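Local coordinates for 3,4-dihydroxybenzoate decarboxylase (Enterobacter cloacae, PDB 5NY5), which catalyses the decarboxylation of 3,4-dihydroxybenzoate, probably to catechol, with a prenylated flavin cofactor, and can be run in reverse as a para-carboxylation of catechols, at residues 77-82 and 331-336; 133-138 and 263-268; 151-156 and 210-215; 167-172 and 215-220; 232-237 and 243-248. All blocks are in the same frame, centred on the assembly; numbering follows the deposited sequence.

Contact 1 of 5, residues 77-82 and 331-336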
# COMPACT_ATOMS: atom_id res chain seq x y z
N ALA A 77 -11.22 37.95 16.64
CA ALA A 77 -10.62 37.56 15.37
C ALA A 77 -9.11 37.72 15.34
O ALA A 77 -8.55 38.15 14.32
CB ALA A 77 -11.27 38.35 14.23
N SER A 78 -8.43 37.38 16.43
CA SER A 78 -6.97 37.47 16.51
C SER A 78 -6.48 36.78 17.78
O SER A 78 -7.02 37.01 18.86
CB SER A 78 -6.51 38.92 16.48
OG SER A 78 -5.18 39.05 16.97
N ARG A 79 -5.46 35.93 17.65
CA ARG A 79 -4.92 35.28 18.84
C ARG A 79 -4.18 36.29 19.71
O ARG A 79 -4.26 36.22 20.94
CB ARG A 79 -4.00 34.12 18.44
CG ARG A 79 -3.31 33.45 19.62
CD ARG A 79 -2.46 32.28 19.19
NE ARG A 79 -3.20 31.02 19.22
CZ ARG A 79 -3.06 30.09 20.16
NH1 ARG A 79 -2.20 30.27 21.14
NH2 ARG A 79 -3.78 28.99 20.11
N GLU A 80 -3.47 37.23 19.09
CA GLU A 80 -2.81 38.28 19.85
C GLU A 80 -3.84 39.13 20.59
O GLU A 80 -3.68 39.42 21.79
CB GLU A 80 -1.97 39.16 18.93
CG GLU A 80 -0.62 38.57 18.54
CD GLU A 80 -0.73 37.50 17.46
OE1 GLU A 80 -1.70 37.55 16.67
OE2 GLU A 80 0.15 36.62 17.41
N ARG A 81 -4.91 39.52 19.90
CA ARG A 81 -5.94 40.35 20.53
C ARG A 81 -6.58 39.62 21.71
O ARG A 81 -6.81 40.23 22.76
CB ARG A 81 -6.99 40.75 19.50
CG ARG A 81 -8.23 41.38 20.10
CD ARG A 81 -8.82 42.46 19.20
NE ARG A 81 -9.46 41.92 18.01
CZ ARG A 81 -8.91 41.92 16.80
NH1 ARG A 81 -7.70 42.43 16.61
NH2 ARG A 81 -9.57 41.42 15.77
N ALA A 82 -6.86 38.33 21.55
CA ALA A 82 -7.44 37.57 22.65
C ALA A 82 -6.47 37.46 23.82
O ALA A 82 -6.88 37.54 24.98
CB ALA A 82 -7.85 36.18 22.17
N ALA A 331 -13.14 28.28 19.07
CA ALA A 331 -13.14 26.82 19.00
C ALA A 331 -11.77 26.22 19.23
O ALA A 331 -11.67 25.13 19.81
CB ALA A 331 -13.68 26.36 17.64
N GLY A 332 -10.70 26.90 18.81
CA GLY A 332 -9.37 26.31 18.88
C GLY A 332 -8.78 26.29 20.27
O GLY A 332 -8.06 25.34 20.62
N LEU A 333 -9.04 27.31 21.08
CA LEU A 333 -8.53 27.32 22.45
C LEU A 333 -9.05 26.14 23.27
O LEU A 333 -8.24 25.51 23.97
CB LEU A 333 -8.85 28.66 23.11
CG LEU A 333 -8.04 29.85 22.61
CD1 LEU A 333 -8.48 31.13 23.28
CD2 LEU A 333 -6.56 29.60 22.84
N PRO A 334 -10.34 25.78 23.23
CA PRO A 334 -10.75 24.53 23.89
C PRO A 334 -10.07 23.31 23.30
O PRO A 334 -9.70 22.39 24.04
CB PRO A 334 -12.27 24.50 23.68
CG PRO A 334 -12.65 25.91 23.46
CD PRO A 334 -11.50 26.53 22.72
N THR A 335 -9.92 23.27 21.97
CA THR A 335 -9.28 22.13 21.33
C THR A 335 -7.86 21.93 21.84
O THR A 335 -7.49 20.83 22.26
CB THR A 335 -9.28 22.32 19.81
OG1 THR A 335 -10.61 22.56 19.36
CG2 THR A 335 -8.73 21.08 19.12
N GLU A 336 -7.06 23.00 21.83
CA GLU A 336 -5.67 22.89 22.28
C GLU A 336 -5.60 22.51 23.75
O GLU A 336 -4.75 21.70 24.15
CB GLU A 336 -4.95 24.21 22.04
CG GLU A 336 -4.95 24.65 20.59
CD GLU A 336 -4.52 26.09 20.43
OE1 GLU A 336 -4.05 26.69 21.42
OE2 GLU A 336 -4.65 26.62 19.31
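E336 OE2 is held by two donors: R79 NH2 reaches it at 2.6 Å in a salt bridge, and the backbone N of A356 in strand 351-356 hydrogen-bonds to it as well. The same R79 NH2 also lies 2.7 Å from E336 OE1, a weak hydrogen bond bent to 149°, so a single nitrogen faces both carboxylate oxygens. The approach is edge-on: E336 CD sits in the guanidinium plane, and the two flat groups are tilted by just 22°. R79 swings its CG away from the backbone N, and a bend at chi3 (-92°) turns the guanidinium to the carboxylate, while E336 comes from the opposite direction on a chain extended beyond CG. The other terminal nitrogen, NH1, is anchored on P90 O, which fixes the rotation of the guanidinium. L333 adds an apolar flank, its CD2 standing obliquely 3.9 Å from R79 NH2; its side chain also lies about 4 Å from that of F222, a prenylated-FMN-binding residue. Behind R79, helix 79-84 begins at the N-cap S78, whose OG accepts from R81 N at 3.0 Å. The bridge thus ties the N-terminal family region to residues 331-336 of helix 324-346, in the C-terminal family region. Since E336 is buried and already receives A356 N, the arginine probably serves to keep its carboxylate ionised and to balance its charge.

Contact 2 of 5, residues 133-138 and 263-268; sequences KLLPAP and IIIEGE
L135 sends its two methyl groups to two isoleucines of strand 263-269. Its CD2 meets I263 CD1 at 3.6 Å, the tightest approach between the segments, and its CD1 lies 4.1 Å from I263 CG2. The L135 and I263 side chains run past each other in opposite directions, each branch of the leucine facing a different branch of the isoleucine. I265 is a looser neighbour: its CD1 stands 4.3 Å from L135 CD1. With no hydrogen bond across, the contact is a small patch of methyl groups, all three residues being buried.

The next shell explains the aim of these groups. L135 is the first residue to leave helical geometry after helix 131-134, and with CG beside its backbone N (chi1 -59°) its fork is directed at the strand. Straight after it, P136 forms the centre of an inverse gamma turn, closed by a weak bond from A137 N to L135 O. On the strand, I263 and I265 are two residues apart and so present themselves on one face, whereas I264 points away between them.

Further out, strand 263-269 lies between strands 204-210 and 303-311 in the antiparallel sheet of the Rift-related domain, which fits the split-barrel fold known from UbiD relatives. I263 pairs by backbone hydrogen bonds with M210 and I265 with I208, while I264 pairs with T310 on the other flank. L317 of strand 316-319 touches both P136 and I263, and P138 bonds through its backbone to F148, where the chain enters strand 148-157.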
# COMPACT_ATOMS: atom_id res chain seq x y z
N LYS A 133 -37.02 46.26 13.18
CA LYS A 133 -36.81 47.68 13.46
C LYS A 133 -35.87 47.89 14.64
O LYS A 133 -35.27 48.97 14.75
CB LYS A 133 -38.14 48.37 13.76
CG LYS A 133 -39.23 48.20 12.72
CD LYS A 133 -40.48 48.98 13.14
CE LYS A 133 -41.70 48.61 12.32
NZ LYS A 133 -41.54 48.95 10.88
N LEU A 134 -35.73 46.90 15.51
CA LEU A 134 -35.01 47.06 16.76
C LEU A 134 -33.52 46.79 16.62
O LEU A 134 -32.69 47.56 17.12
CB LEU A 134 -35.61 46.15 17.83
CG LEU A 134 -35.45 46.55 19.29
CD1 LEU A 134 -35.78 48.02 19.47
CD2 LEU A 134 -36.35 45.70 20.16
N LEU A 135 -33.15 45.70 15.94
CA LEU A 135 -31.76 45.28 15.85
C LEU A 135 -31.36 45.08 14.39
O LEU A 135 -32.06 44.37 13.65
CB LEU A 135 -31.55 43.98 16.64
CG LEU A 135 -31.90 44.08 18.13
CD1 LEU A 135 -31.77 42.73 18.81
CD2 LEU A 135 -31.01 45.11 18.80
N PRO A 136 -30.32 45.66 13.97
CA PRO A 136 -29.84 45.44 12.59
C PRO A 136 -28.96 44.19 12.48
O PRO A 136 -27.74 44.25 12.39
CB PRO A 136 -29.06 46.72 12.30
CG PRO A 136 -28.52 47.11 13.64
CD PRO A 136 -29.54 46.70 14.66
N ALA A 137 -29.60 43.04 12.50
CA ALA A 137 -28.88 41.78 12.36
C ALA A 137 -28.29 41.68 10.96
O ALA A 137 -29.03 41.80 9.97
CB ALA A 137 -29.80 40.60 12.63
N PRO A 138 -26.99 41.48 10.82
CA PRO A 138 -26.38 41.47 9.49
C PRO A 138 -26.51 40.12 8.80
O PRO A 138 -26.75 39.09 9.43
CB PRO A 138 -24.91 41.80 9.76
CG PRO A 138 -24.75 41.81 11.28
CD PRO A 138 -25.99 41.22 11.87
N ILE A 263 -26.94 43.56 24.85
CA ILE A 263 -28.30 43.29 24.39
C ILE A 263 -28.74 41.94 24.93
O ILE A 263 -27.95 41.00 24.99
CB ILE A 263 -28.40 43.32 22.85
CG1 ILE A 263 -27.84 44.63 22.30
CG2 ILE A 263 -29.85 43.14 22.41
CD1 ILE A 263 -28.00 44.77 20.81
N ILE A 264 -30.01 41.85 25.33
CA ILE A 264 -30.61 40.61 25.81
C ILE A 264 -31.87 40.35 25.00
O ILE A 264 -32.67 41.27 24.77
CB ILE A 264 -30.95 40.68 27.31
CG1 ILE A 264 -29.73 41.08 28.13
CG2 ILE A 264 -31.50 39.34 27.79
CD1 ILE A 264 -28.62 40.07 28.08
N ILE A 265 -32.04 39.11 24.56
CA ILE A 265 -33.28 38.66 23.94
C ILE A 265 -33.89 37.61 24.84
O ILE A 265 -33.31 36.54 25.06
CB ILE A 265 -33.04 38.10 22.53
CG1 ILE A 265 -32.37 39.15 21.64
CG2 ILE A 265 -34.35 37.66 21.90
CD1 ILE A 265 -32.11 38.68 20.23
N GLU A 266 -35.06 37.92 25.40
CA GLU A 266 -35.80 36.99 26.25
C GLU A 266 -36.89 36.34 25.42
O GLU A 266 -37.77 37.02 24.89
CB GLU A 266 -36.39 37.71 27.46
CG GLU A 266 -35.36 38.29 28.41
CD GLU A 266 -36.00 38.95 29.62
OE1 GLU A 266 -37.23 38.85 29.77
OE2 GLU A 266 -35.26 39.58 30.41
N GLY A 267 -36.84 35.01 25.31
CA GLY A 267 -37.81 34.29 24.51
C GLY A 267 -38.04 32.90 25.06
O GLY A 267 -37.49 32.50 26.08
N GLU A 268 -38.88 32.16 24.34
CA GLU A 268 -39.22 30.79 24.70
C GLU A 268 -39.18 29.91 23.46
O GLU A 268 -39.51 30.36 22.36
CB GLU A 268 -40.61 30.70 25.35
CG GLU A 268 -40.71 31.38 26.70
CD GLU A 268 -42.13 31.50 27.19
OE1 GLU A 268 -42.34 32.06 28.29
OE2 GLU A 268 -43.05 31.02 26.49

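Contact 3 of 5, residues 151-156 and 210-215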
# COMPACT_ATOMS: atom_id res chain seq x y z
N LEU A 151 -23.31 35.39 17.89
CA LEU A 151 -22.65 35.30 19.19
C LEU A 151 -23.67 35.48 20.31
O LEU A 151 -23.50 36.29 21.23
CB LEU A 151 -21.52 36.33 19.30
CG LEU A 151 -20.33 36.07 18.38
CD1 LEU A 151 -19.31 37.20 18.47
CD2 LEU A 151 -19.68 34.74 18.72
N GLY A 152 -24.74 34.70 20.25
CA GLY A 152 -25.73 34.70 21.30
C GLY A 152 -25.42 33.72 22.40
O GLY A 152 -25.51 32.50 22.20
N LEU A 153 -25.03 34.22 23.57
CA LEU A 153 -24.78 33.38 24.73
C LEU A 153 -26.13 33.05 25.37
O LEU A 153 -26.78 33.92 25.94
CB LEU A 153 -23.86 34.08 25.72
CG LEU A 153 -23.48 33.26 26.96
CD1 LEU A 153 -22.43 32.23 26.61
CD2 LEU A 153 -23.00 34.16 28.07
N VAL A 154 -26.54 31.79 25.27
CA VAL A 154 -27.87 31.36 25.69
C VAL A 154 -27.79 30.75 27.08
O VAL A 154 -26.98 29.85 27.32
CB VAL A 154 -28.47 30.37 24.69
CG1 VAL A 154 -29.84 29.90 25.16
CG2 VAL A 154 -28.58 31.01 23.31
N LEU A 155 -28.63 31.24 27.99
CA LEU A 155 -28.80 30.66 29.31
C LEU A 155 -30.11 29.90 29.37
O LEU A 155 -31.12 30.35 28.82
CB LEU A 155 -28.78 31.74 30.40
CG LEU A 155 -27.64 32.76 30.40
CD1 LEU A 155 -27.73 33.67 31.61
CD2 LEU A 155 -26.30 32.07 30.37
N ALA A 156 -30.10 28.74 30.02
CA ALA A 156 -31.30 27.92 30.14
C ALA A 156 -31.18 27.03 31.36
O ALA A 156 -30.08 26.76 31.85
CB ALA A 156 -31.53 27.08 28.88
N MSE A 210 -25.87 39.00 24.38
CA MSE A 210 -24.95 39.43 23.33
C MSE A 210 -24.23 40.73 23.71
O MSE A 210 -24.82 41.62 24.31
CB MSE A 210 -25.71 39.61 22.01
CG MSE A 210 -26.45 38.37 21.55
SE MSE A 210 -27.47 38.65 19.92
CE MSE A 210 -28.67 40.05 20.56
N GLY A 211 -22.96 40.82 23.34
CA GLY A 211 -22.14 41.96 23.70
C GLY A 211 -21.56 41.81 25.09
O GLY A 211 -22.03 42.43 26.04
N LEU A 212 -20.52 40.99 25.21
CA LEU A 212 -20.04 40.53 26.50
C LEU A 212 -18.55 40.79 26.64
O LEU A 212 -17.85 41.11 25.67
CB LEU A 212 -20.31 39.04 26.70
CG LEU A 212 -21.67 38.54 26.23
CD1 LEU A 212 -21.70 37.02 26.23
CD2 LEU A 212 -22.77 39.10 27.11
N ASP A 213 -18.07 40.66 27.87
CA ASP A 213 -16.65 40.52 28.13
C ASP A 213 -16.10 39.36 27.29
O ASP A 213 -16.67 38.26 27.33
CB ASP A 213 -16.43 40.26 29.62
CG ASP A 213 -14.96 40.33 30.03
OD1 ASP A 213 -14.08 40.35 29.16
OD2 ASP A 213 -14.70 40.36 31.25
N PRO A 214 -15.05 39.58 26.51
CA PRO A 214 -14.44 38.45 25.78
C PRO A 214 -14.10 37.27 26.66
O PRO A 214 -14.12 36.13 26.19
CB PRO A 214 -13.19 39.08 25.16
CG PRO A 214 -13.56 40.50 24.97
CD PRO A 214 -14.45 40.87 26.12
N ALA A 215 -13.80 37.51 27.94
CA ALA A 215 -13.55 36.41 28.86
C ALA A 215 -14.76 35.49 28.97
O ALA A 215 -14.61 34.27 29.11
CB ALA A 215 -13.17 36.95 30.24
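G152 and M210 bring their backbones to within 5.2 Å, CA to CA, where strand 148-157 runs antiparallel beside the end of strand 204-210. Beyond M210 the 210-215 segment leaves the sheet through G211, whose phi is positive (84°), and then enters helix 214-219. Inside this range the two segments share no hydrogen bond; the strands pair through backbone hydrogen bonds of L153 with N209. M210, a selenomethionine in the crystal, lays its CG against the other backbone, 3.6 Å from L151 O and 3.7 Å from G152 CA. A bend at chi3 (-60°) takes its far end away from the strand.

This is a strand-to-helix exit from the antiparallel sheet of the Rift-related domain, consistent with the split beta-barrel of UbiD enzymes. Here L153 and L212 cross at about a right angle. L212 CD1 touches L153 CD2 at 3.6 Å and lies almost as near L153 CB. L153 also touches I169, a prenylated-FMN-binding residue on the adjacent strand. At the exit D213 is the N-cap of helix 214-219: A215 N donates to its OD1 at 3.1 Å, coming from well above the carboxylate plane, and R241 forms a salt bridge with that same oxygen.

Contact 4 of 5, residues 167-172 and 215-220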
# COMPACT_ATOMS: atom_id res chain seq x y z
N VAL A 167 -25.20 26.98 29.84
CA VAL A 167 -24.92 28.20 29.09
C VAL A 167 -24.06 27.81 27.89
O VAL A 167 -23.11 27.03 28.02
CB VAL A 167 -24.24 29.27 29.97
CG1 VAL A 167 -24.51 29.00 31.45
CG2 VAL A 167 -22.76 29.41 29.69
N THR A 168 -24.43 28.32 26.71
CA THR A 168 -23.82 27.90 25.46
C THR A 168 -23.89 29.04 24.46
O THR A 168 -24.55 30.06 24.69
CB THR A 168 -24.50 26.65 24.89
OG1 THR A 168 -25.91 26.73 25.12
CG2 THR A 168 -23.95 25.39 25.53
N ILE A 169 -23.22 28.85 23.33
CA ILE A 169 -23.19 29.82 22.24
C ILE A 169 -23.91 29.22 21.04
O ILE A 169 -23.59 28.12 20.59
CB ILE A 169 -21.75 30.21 21.87
CG1 ILE A 169 -21.04 30.81 23.08
CG2 ILE A 169 -21.74 31.19 20.71
CD1 ILE A 169 -19.68 31.40 22.77
N HIS A 170 -24.89 29.96 20.52
CA HIS A 170 -25.68 29.53 19.38
C HIS A 170 -25.74 30.66 18.36
O HIS A 170 -25.35 31.80 18.63
CB HIS A 170 -27.11 29.14 19.79
CG HIS A 170 -27.17 28.15 20.91
ND1 HIS A 170 -27.60 26.86 20.73
CD2 HIS A 170 -26.85 28.26 22.22
CE1 HIS A 170 -27.55 26.21 21.88
NE2 HIS A 170 -27.10 27.04 22.80
N ARG A 171 -26.22 30.32 17.17
CA ARG A 171 -26.54 31.30 16.14
C ARG A 171 -28.03 31.27 15.87
O ARG A 171 -28.66 30.21 15.91
CB ARG A 171 -25.76 31.05 14.85
CG ARG A 171 -26.12 29.76 14.12
CD ARG A 171 -25.25 29.56 12.90
NE ARG A 171 -25.61 28.36 12.16
CZ ARG A 171 -24.90 27.86 11.15
NH1 ARG A 171 -23.78 28.46 10.77
NH2 ARG A 171 -25.31 26.76 10.53
N LEU A 172 -28.61 32.45 15.62
CA LEU A 172 -30.05 32.59 15.47
C LEU A 172 -30.36 33.38 14.21
O LEU A 172 -29.74 34.42 13.96
CB LEU A 172 -30.67 33.28 16.69
CG LEU A 172 -30.59 32.53 18.02
CD1 LEU A 172 -29.29 32.82 18.75
CD2 LEU A 172 -31.79 32.86 18.88
N ALA A 215 -13.80 37.51 27.94
CA ALA A 215 -13.55 36.41 28.86
C ALA A 215 -14.76 35.49 28.97
O ALA A 215 -14.61 34.27 29.11
CB ALA A 215 -13.17 36.95 30.24
N ILE A 216 -15.97 36.05 28.89
CA ILE A 216 -17.17 35.23 28.95
C ILE A 216 -17.31 34.39 27.69
O ILE A 216 -17.50 33.17 27.75
CB ILE A 216 -18.41 36.10 29.20
CG1 ILE A 216 -18.30 36.81 30.54
CG2 ILE A 216 -19.67 35.25 29.13
CD1 ILE A 216 -19.54 37.61 30.92
N TYR A 217 -17.22 35.04 26.52
CA TYR A 217 -17.34 34.32 25.26
C TYR A 217 -16.30 33.21 25.15
O TYR A 217 -16.61 32.11 24.68
CB TYR A 217 -17.20 35.29 24.09
CG TYR A 217 -18.49 35.95 23.65
CD1 TYR A 217 -19.62 35.19 23.38
CD2 TYR A 217 -18.57 37.32 23.48
CE1 TYR A 217 -20.80 35.78 22.97
CE2 TYR A 217 -19.74 37.92 23.07
CZ TYR A 217 -20.85 37.15 22.81
OH TYR A 217 -22.02 37.75 22.41
N ILE A 218 -15.07 33.48 25.58
CA ILE A 218 -13.99 32.51 25.43
C ILE A 218 -14.15 31.37 26.43
O ILE A 218 -14.06 30.19 26.07
CB ILE A 218 -12.63 33.20 25.58
CG1 ILE A 218 -12.40 34.18 24.43
CG2 ILE A 218 -11.51 32.18 25.64
CD1 ILE A 218 -11.19 35.07 24.60
N GLY A 219 -14.40 31.71 27.70
CA GLY A 219 -14.53 30.68 28.71
C GLY A 219 -15.74 29.79 28.54
O GLY A 219 -15.72 28.63 28.95
N ALA A 220 -16.80 30.31 27.92
CA ALA A 220 -18.02 29.54 27.75
C ALA A 220 -17.84 28.34 26.83
O ALA A 220 -18.68 27.43 26.85
CB ALA A 220 -19.14 30.43 27.23
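I169 carries its CD1 to Y217 on a fully extended branch: CG1 stands beside the backbone N (chi1 -59°) and chi2 continues straight on at -172°. The methyl at its end arrives at the edge of the tyrosine ring, near the ring plane, 3.8 Å from Y217 CD1. It also rests against the helix backbone, 3.7 Å from Y217 O. The two side chains cross at about a right angle, and only CD1 of the isoleucine approaches the ring.

Three residues further on, A220 turns its CB toward the strand and faces V167 CG2 at 4.5 Å, a loose second contact. V167 and I169 thus form the face of strand 165-174 that looks at the 215-220 segment, while T168 between them points away. On that other side T168 OG1 and H170 NE2 are hydrogen-bonded at 2.6 Å, and H170 ND1 is hydrogen-bonded to F183 O, so both ring nitrogens of the imidazole are engaged.

At the far end of Y217, its hydroxyl is modelled in a hydrogen bond with L151 O on the neighbouring strand, at a distance short enough to be doubtful in detail, and its ring meets that of H76 at a steep angle. L153 of strand 148-157 touches I216 and A220.

The result is a helix laid against a sheet at the rim of the cofactor site: I169, H170 and R171 all bind prenylated FMN, which is absent from this apo model. R171, salt-bridged to E289, continues the same strand of this UbiD-family flavin pocket.

Contact 5 of 5, residues 232-237 and 243-248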
# COMPACT_ATOMS: atom_id res chain seq x y z
N ASN A 232 -21.91 27.04 35.26
CA ASN A 232 -20.50 26.86 35.55
C ASN A 232 -19.58 27.36 34.44
O ASN A 232 -18.42 27.69 34.72
CB ASN A 232 -20.21 25.39 35.84
CG ASN A 232 -21.04 24.86 37.00
OD1 ASN A 232 -22.16 24.38 36.81
ND2 ASN A 232 -20.49 24.95 38.20
N GLU A 233 -20.05 27.42 33.19
CA GLU A 233 -19.20 27.94 32.13
C GLU A 233 -18.84 29.40 32.36
O GLU A 233 -17.85 29.88 31.80
CB GLU A 233 -19.87 27.77 30.77
CG GLU A 233 -20.00 26.32 30.32
CD GLU A 233 -21.26 25.66 30.84
OE1 GLU A 233 -22.11 25.26 30.01
OE2 GLU A 233 -21.41 25.55 32.07
N LEU A 234 -19.62 30.12 33.17
CA LEU A 234 -19.29 31.49 33.54
C LEU A 234 -18.18 31.55 34.58
O LEU A 234 -17.60 32.63 34.78
CB LEU A 234 -20.53 32.20 34.07
CG LEU A 234 -21.71 32.33 33.10
CD1 LEU A 234 -22.89 33.00 33.78
CD2 LEU A 234 -21.30 33.10 31.87
N GLY A 235 -17.88 30.44 35.25
CA GLY A 235 -16.83 30.44 36.25
C GLY A 235 -15.45 30.70 35.69
O GLY A 235 -14.57 31.17 36.42
N VAL A 236 -15.24 30.40 34.41
CA VAL A 236 -13.95 30.67 33.79
C VAL A 236 -13.71 32.17 33.68
O VAL A 236 -12.65 32.68 34.04
CB VAL A 236 -13.86 29.98 32.42
CG1 VAL A 236 -12.44 30.04 31.88
CG2 VAL A 236 -14.33 28.54 32.52
N ALA A 237 -14.72 32.90 33.18
CA ALA A 237 -14.59 34.35 33.06
C ALA A 237 -14.38 35.00 34.42
O ALA A 237 -13.54 35.90 34.56
CB ALA A 237 -15.83 34.93 32.38
N GLN A 243 -13.14 38.35 39.46
CA GLN A 243 -14.35 39.11 39.76
C GLN A 243 -15.55 38.34 39.23
O GLN A 243 -15.63 38.08 38.02
CB GLN A 243 -14.27 40.50 39.15
CG GLN A 243 -15.47 41.37 39.44
CD GLN A 243 -15.50 41.87 40.87
OE1 GLN A 243 -14.46 41.99 41.52
NE2 GLN A 243 -16.69 42.15 41.37
N PRO A 244 -16.49 37.96 40.09
CA PRO A 244 -17.59 37.10 39.64
C PRO A 244 -18.45 37.77 38.57
O PRO A 244 -18.68 38.98 38.60
CB PRO A 244 -18.39 36.85 40.92
CG PRO A 244 -17.98 37.94 41.85
CD PRO A 244 -16.55 38.23 41.53
N VAL A 245 -18.91 36.96 37.62
CA VAL A 245 -19.84 37.44 36.60
C VAL A 245 -21.19 37.71 37.24
O VAL A 245 -21.71 36.88 38.00
CB VAL A 245 -19.95 36.41 35.47
CG1 VAL A 245 -20.93 36.90 34.41
CG2 VAL A 245 -18.59 36.14 34.86
N GLU A 246 -21.76 38.87 36.95
CA GLU A 246 -23.02 39.28 37.56
C GLU A 246 -24.20 38.86 36.71
O GLU A 246 -24.19 39.00 35.48
CB GLU A 246 -23.03 40.79 37.78
CG GLU A 246 -22.04 41.26 38.83
CD GLU A 246 -21.82 42.76 38.81
OE1 GLU A 246 -20.80 43.22 39.37
OE2 GLU A 246 -22.66 43.48 38.24
N LEU A 247 -25.23 38.33 37.37
CA LEU A 247 -26.45 37.87 36.72
C LEU A 247 -27.64 38.66 37.23
O LEU A 247 -27.66 39.11 38.38
CB LEU A 247 -26.67 36.37 36.95
CG LEU A 247 -25.57 35.45 36.43
CD1 LEU A 247 -25.83 34.01 36.83
CD2 LEU A 247 -25.46 35.57 34.92
N VAL A 248 -28.64 38.82 36.38
CA VAL A 248 -29.85 39.56 36.71
C VAL A 248 -31.05 38.71 36.32
O VAL A 248 -31.05 38.06 35.26
CB VAL A 248 -29.89 40.93 36.00
CG1 VAL A 248 -29.65 40.78 34.51
CG2 VAL A 248 -31.22 41.64 36.26
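This is an apolar contact between near neighbours in the chain, within the Rift-related domain: the start of the 234-241 region packs on V245, in the loop leading into strand 246-249, and on L247 of that strand. L234 and V245 have their CA atoms 6.7 Å apart, and both point toward the opposite segment. L234 and L247 meet tip to tip, with L234 CD1 3.8 Å from L247 CD2. V245 works with both of its methyls. Its CG1, anti to the backbone N (chi1 179°), stands at 4.4 Å from L234 CD1; CG2, beside the backbone N, lies against the helix backbone and A237, 3.6 Å from L234 O and 3.9 Å from A237 CB. P244 and E246 point away from the helix. I216 of helix 214-219 touches L234, A237 and V245 and so joins the same apolar cluster, while I258 in strand 256-258 lies against both leucines.

Next to L234 is E233, a manganese-binding residue. Its OE1 lies close to D166 OD1, consistent with both binding the same manganese ion, which is absent from this model.

No hydrogen bond crosses between the segments, and the strand makes backbone bonds with V108, V110 and A259. Between 232-237 and 243-248 the contact is made by apolar groups, with V245 CG2 also against L234 O; its distances reflect fit of shape and not bond direction, and it adjoins the metal ligand.

Overall arrangement
Contacts 2 to 5 all belong to the Rift-related region and are nested inside the chain loop closed by contact 1, which bridges the N- and C-terminal family regions. Contacts 3 and 4 are the most intimate pair, their centres about 5 Å apart; they share A215 and use neighbouring strands. Contact 5 leans on both through A237 CB, 3.6 Å from A215 O, and contact 2 meets contact 3 where I265 CD1 packs on M210 CE at 3.7 Å. Contact 1 reaches contact 4 where L333 CD1 packs on I218 CG2 at 4.0 Å. Contact 4 holds prenylated-FMN-binding residues and contact 5 a manganese ligand, whereas the side chain of I265 in contact 2 is about 11 Å from those of H170 and R171.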